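PDB 4TVI: aminotransferase, class IV from Brucella abortus, which probably catalyses the pyridoxal-phosphate-dependent transfer of the amino group of leucine, isoleucine or valine to 2-oxoglutarate in branched-chain amino acid metabolism. Local coordinates for residues D132-T135 with V136-L139; T97-A100 with N101-E104; A213-A216 with T217-V220; F237-I241 with T242-V246. All coordinates share one frame; numbering follows the deposited sequence.

Contact 1 of 4, residues D132-T135 with V136-L139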
loop_
_atom_site.group_PDB
_atom_site.type_symbol
_atom_site.label_atom_id
_atom_site.label_comp_id
_atom_site.label_asym_id
_atom_site.label_seq_id
_atom_site.Cartn_x
_atom_site.Cartn_y
_atom_site.Cartn_z
ATOM N N ASP A 132 8.802 14.416 -3.079
ATOM C CA ASP A 132 9.998 15.235 -3.223
ATOM C C ASP A 132 10.524 15.130 -4.649
ATOM O O ASP A 132 9.781 14.770 -5.562
ATOM C CB ASP A 132 11.073 14.833 -2.206
ATOM C CG ASP A 132 11.542 13.395 -2.367
ATOM O OD1 ASP A 132 11.282 12.767 -3.417
ATOM O OD2 ASP A 132 12.183 12.890 -1.422
ATOM N N ALA A 133 11.809 15.415 -4.832
ATOM C CA ALA A 133 12.428 15.396 -6.157
ATOM C C ALA A 133 12.294 14.039 -6.851
ATOM O O ALA A 133 12.315 13.958 -8.081
ATOM C CB ALA A 133 13.894 15.786 -6.056
ATOM N N SER A 134 12.166 12.980 -6.058
ATOM C CA SER A 134 12.077 11.619 -6.585
ATOM C C SER A 134 10.665 11.247 -7.025
ATOM O O SER A 134 10.443 10.157 -7.557
ATOM C CB SER A 134 12.542 10.615 -5.531
ATOM O OG SER A 134 11.599 10.544 -4.469
ATOM N N THR A 135 9.718 12.144 -6.758
ATOM C CA THR A 135 8.289 11.922 -6.997
ATOM C C THR A 135 7.700 10.818 -6.106
ATOM O O THR A 135 6.685 11.030 -5.446
ATOM C CB THR A 135 7.994 11.574 -8.473
ATOM O OG1 THR A 135 8.624 12.532 -9.334
ATOM C CG2 THR A 135 6.494 11.561 -8.728
ATOM N N VAL A 136 8.336 9.648 -6.081
ATOM C CA VAL A 136 7.816 8.519 -5.316
ATOM C C VAL A 136 7.887 8.741 -3.803
ATOM O O VAL A 136 6.934 8.437 -3.086
ATOM C CB VAL A 136 8.556 7.217 -5.686
ATOM C CG1 VAL A 136 8.252 6.104 -4.694
ATOM C CG2 VAL A 136 8.206 6.800 -7.106
ATOM N N ALA A 137 9.011 9.258 -3.318
ATOM C CA ALA A 137 9.174 9.507 -1.885
ATOM C C ALA A 137 8.383 10.735 -1.435
ATOM O O ALA A 137 8.417 11.778 -2.090
ATOM C CB ALA A 137 10.642 9.668 -1.538
ATOM N N PRO A 138 7.667 10.612 -0.308
ATOM C CA PRO A 138 6.834 11.704 0.211
ATOM C C PRO A 138 7.637 12.919 0.672
ATOM O O PRO A 138 8.713 12.773 1.249
ATOM C CB PRO A 138 6.116 11.057 1.406
ATOM C CG PRO A 138 7.007 9.952 1.829
ATOM C CD PRO A 138 7.617 9.422 0.558
ATOM N N LEU A 139 7.118 14.111 0.400
ATOM C CA LEU A 139 7.668 15.326 0.981
ATOM C C LEU A 139 7.018 15.509 2.355
ATOM O O LEU A 139 5.833 15.834 2.438
ATOM C CB LEU A 139 7.408 16.535 0.075
ATOM C CG LEU A 139 7.949 17.891 0.526
ATOM C CD1 LEU A 139 9.461 17.860 0.617
ATOM C CD2 LEU A 139 7.496 18.981 -0.434
#

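Contact 2 of 4, residues T97-A100 with N101-E104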
loop_
_atom_site.group_PDB
_atom_site.type_symbol
_atom_site.label_atom_id
_atom_site.label_comp_id
_atom_site.label_asym_id
_atom_site.label_seq_id
_atom_site.Cartn_x
_atom_site.Cartn_y
_atom_site.Cartn_z
ATOM N N THR A 97 1.224 16.467 11.964
ATOM C CA THR A 97 0.862 17.867 12.115
ATOM C C THR A 97 0.241 18.179 13.477
ATOM O O THR A 97 0.098 19.345 13.844
ATOM C CB THR A 97 -0.115 18.275 11.011
ATOM O OG1 THR A 97 -1.222 17.365 11.018
ATOM C CG2 THR A 97 0.569 18.203 9.645
ATOM N N LEU A 98 -0.171 17.139 14.201
ATOM C CA LEU A 98 -0.788 17.310 15.518
ATOM C C LEU A 98 -0.108 16.455 16.589
ATOM O O LEU A 98 0.360 15.351 16.316
ATOM C CB LEU A 98 -2.279 16.974 15.463
ATOM C CG LEU A 98 -3.173 17.796 14.532
ATOM C CD1 LEU A 98 -4.586 17.238 14.539
ATOM C CD2 LEU A 98 -3.175 19.249 14.964
ATOM N N SER A 99 -0.058 16.967 17.813
ATOM C CA SER A 99 0.410 16.165 18.930
ATOM C C SER A 99 -0.619 15.083 19.220
ATOM O O SER A 99 -1.757 15.158 18.747
ATOM C CB SER A 99 0.628 17.030 20.167
ATOM O OG SER A 99 -0.611 17.506 20.656
ATOM N N ALA A 100 -0.228 14.082 20.000
ATOM C CA ALA A 100 -1.148 13.013 20.376
ATOM C C ALA A 100 -2.330 13.573 21.164
ATOM O O ALA A 100 -3.476 13.175 20.951
ATOM C CB ALA A 100 -0.426 11.948 21.186
ATOM N N ASN A 101 -2.043 14.518 22.055
ATOM C CA ASN A 101 -3.083 15.189 22.831
ATOM C C ASN A 101 -4.020 16.016 21.954
ATOM O O ASN A 101 -5.220 16.098 22.235
ATOM C CB ASN A 101 -2.456 16.073 23.909
ATOM C CG ASN A 101 -2.082 15.295 25.149
ATOM O OD1 ASN A 101 -2.443 14.128 25.293
ATOM N ND2 ASN A 101 -1.348 15.933 26.053
ATOM N N ASP A 102 -3.470 16.636 20.910
ATOM C CA ASP A 102 -4.280 17.380 19.947
ATOM C C ASP A 102 -5.322 16.474 19.296
ATOM O O ASP A 102 -6.503 16.820 19.235
ATOM C CB ASP A 102 -3.408 18.004 18.846
ATOM C CG ASP A 102 -2.608 19.200 19.325
ATOM O OD1 ASP A 102 -3.018 19.856 20.309
ATOM O OD2 ASP A 102 -1.561 19.483 18.706
ATOM N N ILE A 103 -4.871 15.316 18.817
ATOM C CA ILE A 103 -5.745 14.354 18.154
ATOM C C ILE A 103 -6.829 13.858 19.108
ATOM O O ILE A 103 -7.997 13.760 18.733
ATOM C CB ILE A 103 -4.946 13.153 17.601
ATOM C CG1 ILE A 103 -4.053 13.602 16.442
ATOM C CG2 ILE A 103 -5.882 12.022 17.162
ATOM C CD1 ILE A 103 -3.280 12.460 15.787
ATOM N N GLU A 104 -6.440 13.554 20.343
ATOM C CA GLU A 104 -7.398 13.084 21.338
ATOM C C GLU A 104 -8.436 14.160 21.651
ATOM O O GLU A 104 -9.635 13.883 21.692
ATOM C CB GLU A 104 -6.684 12.656 22.622
ATOM C CG GLU A 104 -7.639 12.299 23.752
ATOM C CD GLU A 104 -6.931 11.742 24.981
ATOM O OE1 GLU A 104 -5.700 11.547 24.934
ATOM O OE2 GLU A 104 -7.617 11.488 25.993
#

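Contact 3 of 4, residues A213-A216 with T217-V220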
loop_
_atom_site.group_PDB
_atom_site.type_symbol
_atom_site.label_atom_id
_atom_site.label_comp_id
_atom_site.label_asym_id
_atom_site.label_seq_id
_atom_site.Cartn_x
_atom_site.Cartn_y
_atom_site.Cartn_z
ATOM N N ALA A 213 0.933 -15.278 13.180
ATOM C CA ALA A 213 1.089 -13.875 13.518
ATOM C C ALA A 213 -0.202 -13.307 14.101
ATOM O O ALA A 213 -0.203 -12.718 15.176
ATOM C CB ALA A 213 1.506 -13.080 12.289
ATOM N N GLU A 214 -1.297 -13.482 13.368
ATOM C CA GLU A 214 -2.586 -12.905 13.731
ATOM C C GLU A 214 -3.622 -13.374 12.727
ATOM O O GLU A 214 -3.336 -14.247 11.906
ATOM C CB GLU A 214 -2.524 -11.373 13.755
ATOM C CG GLU A 214 -1.990 -10.760 12.461
ATOM C CD GLU A 214 -2.162 -9.254 12.413
ATOM O OE1 GLU A 214 -2.706 -8.693 13.385
ATOM O OE2 GLU A 214 -1.749 -8.630 11.412
ATOM N N THR A 215 -4.817 -12.792 12.773
ATOM C CA THR A 215 -5.790 -13.064 11.726
ATOM C C THR A 215 -5.577 -12.033 10.628
ATOM O O THR A 215 -4.674 -11.208 10.724
ATOM C CB THR A 215 -7.250 -13.026 12.238
ATOM O OG1 THR A 215 -7.737 -11.681 12.223
ATOM C CG2 THR A 215 -7.345 -13.598 13.655
ATOM N N ALA A 216 -6.408 -12.061 9.597
ATOM C CA ALA A 216 -6.253 -11.116 8.498
ATOM C C ALA A 216 -6.698 -9.709 8.892
ATOM O O ALA A 216 -6.441 -8.750 8.166
ATOM C CB ALA A 216 -7.020 -11.591 7.282
ATOM N N THR A 217 -7.371 -9.584 10.032
ATOM C CA THR A 217 -7.918 -8.292 10.452
ATOM C C THR A 217 -7.583 -7.887 11.886
ATOM O O THR A 217 -7.919 -6.776 12.309
ATOM C CB THR A 217 -9.454 -8.274 10.348
ATOM O OG1 THR A 217 -9.996 -9.248 11.252
ATOM C CG2 THR A 217 -9.917 -8.571 8.925
ATOM N N SER A 218 -6.953 -8.779 12.646
ATOM C CA SER A 218 -6.834 -8.555 14.085
ATOM C C SER A 218 -5.852 -9.491 14.781
ATOM O O SER A 218 -5.581 -10.584 14.292
ATOM C CB SER A 218 -8.208 -8.715 14.729
ATOM O OG SER A 218 -8.712 -10.017 14.472
ATOM N N ASN A 219 -5.361 -9.070 15.946
ATOM C CA ASN A 219 -4.528 -9.931 16.781
ATOM C C ASN A 219 -5.302 -11.166 17.194
ATOM O O ASN A 219 -6.523 -11.117 17.323
ATOM C CB ASN A 219 -4.037 -9.179 18.019
ATOM C CG ASN A 219 -3.020 -8.116 17.680
ATOM O OD1 ASN A 219 -3.213 -6.942 17.983
ATOM N ND2 ASN A 219 -1.919 -8.525 17.051
ATOM N N VAL A 220 -4.598 -12.278 17.382
ATOM C CA VAL A 220 -5.261 -13.536 17.699
ATOM C C VAL A 220 -4.759 -14.087 19.028
ATOM O O VAL A 220 -3.604 -13.874 19.410
ATOM C CB VAL A 220 -5.063 -14.576 16.571
ATOM C CG1 VAL A 220 -3.625 -15.091 16.540
ATOM C CG2 VAL A 220 -6.054 -15.732 16.709
HETATM O O HOH W 1 -1.788 -11.631 17.148
#

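Contact 4 of 4, residues F237-I241 with T242-V246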
loop_
_atom_site.group_PDB
_atom_site.type_symbol
_atom_site.label_atom_id
_atom_site.label_comp_id
_atom_site.label_asym_id
_atom_site.label_seq_id
_atom_site.Cartn_x
_atom_site.Cartn_y
_atom_site.Cartn_z
ATOM N N PHE A 237 3.598 -8.166 12.459
ATOM C CA PHE A 237 2.215 -7.752 12.682
ATOM C C PHE A 237 2.189 -6.700 13.779
ATOM O O PHE A 237 3.143 -6.568 14.544
ATOM C CB PHE A 237 1.333 -8.942 13.056
ATOM C CG PHE A 237 1.710 -9.597 14.359
ATOM C CD1 PHE A 237 2.719 -10.543 14.406
ATOM C CD2 PHE A 237 1.039 -9.286 15.529
ATOM C CE1 PHE A 237 3.061 -11.160 15.598
ATOM C CE2 PHE A 237 1.375 -9.898 16.729
ATOM C CZ PHE A 237 2.390 -10.839 16.759
ATOM N N LEU A 238 1.107 -5.939 13.843
ATOM C CA LEU A 238 0.983 -4.906 14.861
ATOM C C LEU A 238 0.754 -5.511 16.234
ATOM O O LEU A 238 -0.116 -6.362 16.418
ATOM C CB LEU A 238 -0.163 -3.948 14.522
ATOM C CG LEU A 238 0.117 -2.952 13.402
ATOM C CD1 LEU A 238 -1.138 -2.159 13.074
ATOM C CD2 LEU A 238 1.252 -2.022 13.809
ATOM N N ASN A 239 1.553 -5.069 17.197
ATOM C CA ASN A 239 1.307 -5.386 18.590
ATOM C C ASN A 239 0.168 -4.506 19.071
ATOM O O ASN A 239 0.392 -3.419 19.601
ATOM C CB ASN A 239 2.570 -5.177 19.422
ATOM C CG ASN A 239 2.377 -5.538 20.883
ATOM O OD1 ASN A 239 1.300 -5.971 21.295
ATOM N ND2 ASN A 239 3.431 -5.377 21.673
ATOM N N GLY A 240 -1.053 -4.991 18.877
ATOM C CA GLY A 240 -2.243 -4.185 19.079
ATOM C C GLY A 240 -2.375 -3.569 20.451
ATOM O O GLY A 240 -1.901 -4.117 21.445
ATOM N N ILE A 241 -3.015 -2.408 20.495
ATOM C CA ILE A 241 -3.281 -1.722 21.751
ATOM C C ILE A 241 -4.344 -2.463 22.560
ATOM O O ILE A 241 -4.253 -2.552 23.788
ATOM C CB ILE A 241 -3.719 -0.270 21.496
ATOM C CG1 ILE A 241 -2.530 0.536 20.971
ATOM C CG2 ILE A 241 -4.265 0.370 22.766
ATOM C CD1 ILE A 241 -2.898 1.891 20.501
ATOM N N THR A 242 -5.347 -3.004 21.870
ATOM C CA THR A 242 -6.382 -3.787 22.538
ATOM C C THR A 242 -5.770 -5.070 23.088
ATOM O O THR A 242 -6.079 -5.490 24.202
ATOM C CB THR A 242 -7.541 -4.144 21.593
ATOM O OG1 THR A 242 -7.846 -3.020 20.755
ATOM C CG2 THR A 242 -8.778 -4.540 22.395
ATOM N N ARG A 243 -4.898 -5.674 22.286
ATOM C CA ARG A 243 -4.152 -6.876 22.662
ATOM C C ARG A 243 -3.396 -6.691 23.974
ATOM O O ARG A 243 -3.522 -7.505 24.890
ATOM C CB ARG A 243 -3.168 -7.251 21.546
ATOM C CG ARG A 243 -2.146 -8.326 21.923
ATOM C CD ARG A 243 -1.009 -8.357 20.911
ATOM N NE ARG A 243 -0.055 -9.418 21.202
ATOM C CZ ARG A 243 0.937 -9.310 22.077
ATOM N NH1 ARG A 243 1.119 -8.173 22.745
ATOM N NH2 ARG A 243 1.743 -10.342 22.285
ATOM N N GLN A 244 -2.629 -5.607 24.064
ATOM C CA GLN A 244 -1.851 -5.308 25.261
ATOM C C GLN A 244 -2.752 -5.087 26.472
ATOM O O GLN A 244 -2.423 -5.501 27.580
ATOM C CB GLN A 244 -0.978 -4.072 25.037
ATOM C CG GLN A 244 0.067 -4.224 23.938
ATOM C CD GLN A 244 0.735 -2.906 23.597
ATOM O OE1 GLN A 244 1.046 -2.104 24.479
ATOM N NE2 GLN A 244 0.941 -2.666 22.308
ATOM N N ARG A 245 -3.885 -4.423 26.254
ATOM C CA ARG A 245 -4.814 -4.142 27.339
ATOM C C ARG A 245 -5.402 -5.435 27.890
ATOM O O ARG A 245 -5.487 -5.613 29.106
ATOM C CB ARG A 245 -5.935 -3.206 26.872
ATOM C CG ARG A 245 -6.913 -2.820 27.988
ATOM C CD ARG A 245 -6.187 -2.101 29.127
ATOM N NE ARG A 245 -5.560 -0.869 28.663
ATOM C CZ ARG A 245 -4.771 -0.095 29.402
ATOM N NH1 ARG A 245 -4.500 -0.422 30.661
ATOM N NH2 ARG A 245 -4.256 1.011 28.878
ATOM N N VAL A 246 -5.803 -6.332 26.990
ATOM C CA VAL A 246 -6.388 -7.617 27.372
ATOM C C VAL A 246 -5.373 -8.509 28.107
ATOM O O VAL A 246 -5.703 -9.158 29.109
ATOM C CB VAL A 246 -6.942 -8.358 26.131
ATOM C CG1 VAL A 246 -7.255 -9.822 26.450
ATOM C CG2 VAL A 246 -8.174 -7.641 25.589
#

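Contact 1 of 4, residues D132-T135 with V136-L139
The carboxylate of Asp-132 lies alongside the methyl group of Ala-137, with OD2 of the aspartate 3.6 Å from CB of the alanine. Their backbones meet as well: Asp-132 N donates to Ala-137 O at 2.8 Å, a bond of 161° at the hydrogen that closes the chain into a compact ring and brings Leu-139 back beside Asp-132. Ser-134 reaches across this ring. Its OG accepts from Ala-137 N at 3.1 Å and presses against the alanine methyl, 3.2 Å from OG to CB. The hydroxyl gives its own proton to Asp-132 OD1, where the OG to OD1 distance is a very short 2.5 Å. Residues 132 to 135 form a type I beta turn, bonded from Thr-135 N to Asp-132 O, and an Asx turn is laid over it: Ser-134 N donates to Asp-132 OD1 at 2.8 Å, coming from above the carboxylate plane. With chi1 at 61° the aspartate folds its carboxylate back over its own turn, and two donors of one serine then hold OD1, which limits rotation of the group. Next, the chain reverses sharply at Thr-135, whose phi is positive (66°). Val-136 N thereby meets Ser-134 O at 2.6 Å, from above the carbonyl plane, in a classic gamma turn. The whole loop joins strands 120-128 and 143-151 at the surface. Gln-56 NE2 of the same chain binds Val-136 O, while Leu-192 of the second subunit packs on Ser-134 and Val-136, and Ala-189 of that subunit on Pro-138.

Contact 2 of 4, residues T97-A100 with N101-E104
Ser-99 and Asp-102 each bond to the other's backbone amide, the reciprocal pair that defines a capping box. Ser-99 is the N-cap of helix 100-111, and its OG accepts from Asp-102 N at 3.0 Å. In return Asp-102 OD2 accepts from Ser-99 N at 3.1 Å, the amide arriving on the anti side of the carboxylate and tilted 34° out of its plane. OG and OD2 themselves stand 2.9 Å apart. Two torsions make the exchange possible: chi1 of 68° folds the serine hydroxyl forward over the first turn, while the aspartate, with CG beside its own backbone N (chi1 -74°), reaches back to the start of the helix. Amides of a first helical turn lack the carbonyl partners that later turns supply, and here the serine oxygen serves one of them. Ordinary helical bonding begins at once behind the cap, from Ile-103 N to Ser-99 O at 3.1 Å and from Glu-104 N to Ala-100 O at 3.0 Å. Just before the cap, Leu-98 folds onto the first turn of the helix. Its CB touches Asp-102 CB at 3.7 Å and Ile-103 CG1 at 3.9 Å, the side chains meeting at a slant. Further out, the Leu-98 backbone is anchored by Tyr-126 OH at its N and Asn-86 ND2 at its O, and Glu-104 forms a salt bridge with Arg-108. Leu-98 and Ile-103 face Phe-145 of strand 143-151; Ile-103 also rests on Tyr-126 of strand 120-128 and on Ser-82 of helix 78-91.

Contact 3 of 4, residues A213-A216 with T217-V220
A tight reversal links strand 212-215 to strand 219-224 beside the cofactor of this class-IV aminotransferase, and Thr-215 and Ser-218 tie it together. Just ahead of it, Ala-213 and Glu-214 both face Val-205 of the adjoining strand in a classic beta bulge. Thr-215 N donates to Ser-218 O at 2.8 Å, almost in line with the carbonyl bond. The threonine hydroxyl serves the turn too: OG1 accepts from Thr-217 N at 3.1 Å, an ST turn, and shares a hydrogen bond with Ser-218 OG at 3.0 Å. A chi1 of 85° holds OG1 over the bend and leaves CG2 on the far side of CB from the carbonyl carbon, where it packs 3.8 Å from Val-220 CB.

Glu-214 lays its CB against Ser-218 O at 3.2 Å and extends its chain past the turn. OE1 ends near N1 of the PLP-lysine at position 180, a pair whose bonding is not settled, consistent with the glutamate that faces the pyridine nitrogen in fold type IV enzymes. Thr-217 OG1 binds Asn-202, and Val-136 of the second subunit packs on this threonine. Asn-219 ND2 donates to Leu-238 O. Where the two strands diverge, a single water bridges them, donating to Ala-213 O at 2.8 Å and accepting from Val-220 N at 2.9 Å and from Asn-219 ND2 at 3.1 Å.

Contact 4 of 4, residues F237-I241 with T242-V246
Among the polar side-chain contacts, Gln-244 reaches back from the helix so that NE2 donates to Asn-239 O at 2.9 Å. The bond is bent, 137° at the hydrogen; the oxygen lies near the plane of the glutamine amide, but the donor stands above the carbonyl plane. Asn-239, its CG trans to the backbone N (chi1 -178°), brings OD1 to 2.6 Å from Arg-243 NH1, with amide and guanidinium planes nearly perpendicular at 89°. Arg-243 NH2 is tied to Glu-259 by a salt bridge and to Pro-231 O, while Gln-244 OE1 accepts a hydrogen bond from Arg-80.

Backbone bonds start helix 241-252 behind its N-cap, Gly-240: Gln-244 N to Gly-240 O at 3.1 Å and Arg-245 N to Ile-241 O at 3.1 Å. Before them, Asn-239 is the centre of an inverse gamma turn. This helix start is a phosphate-binding site: Ile-241 N and Thr-242 OG1 both bond to the phosphate of the PLP-lysine at position 180, whose charge the helix dipole probably helps to balance.

Carbon atoms also crowd the Gly-240 carbonyl in van der Waals contact: Gln-244 CG lies 3.2 Å from Gly-240 O and Arg-243 CB 3.4 Å from it.

Overall arrangement
Contacts 1 and 2 lie at the surface, contact 3 is buried, and contact 4 partly so. Contacts 3 and 4 have centres about 10 Å apart and touch chiefly through Asn-219; between them they approach both ends of the PLP group, the ring nitrogen and the phosphate. Contacts 1 and 2, with centres about 25 Å apart, are both associated with strands 120-128 and 143-151, one in their connecting loop and one packed against them. Contacts 2 and 4 each open a helix, yet a side chain caps the first, whereas glycine precedes the second and cofactor phosphate meets it. Side chains accept backbone amides in contacts 1 and 3, in an Asx turn and an ST turn, both contacts also touching the second subunit.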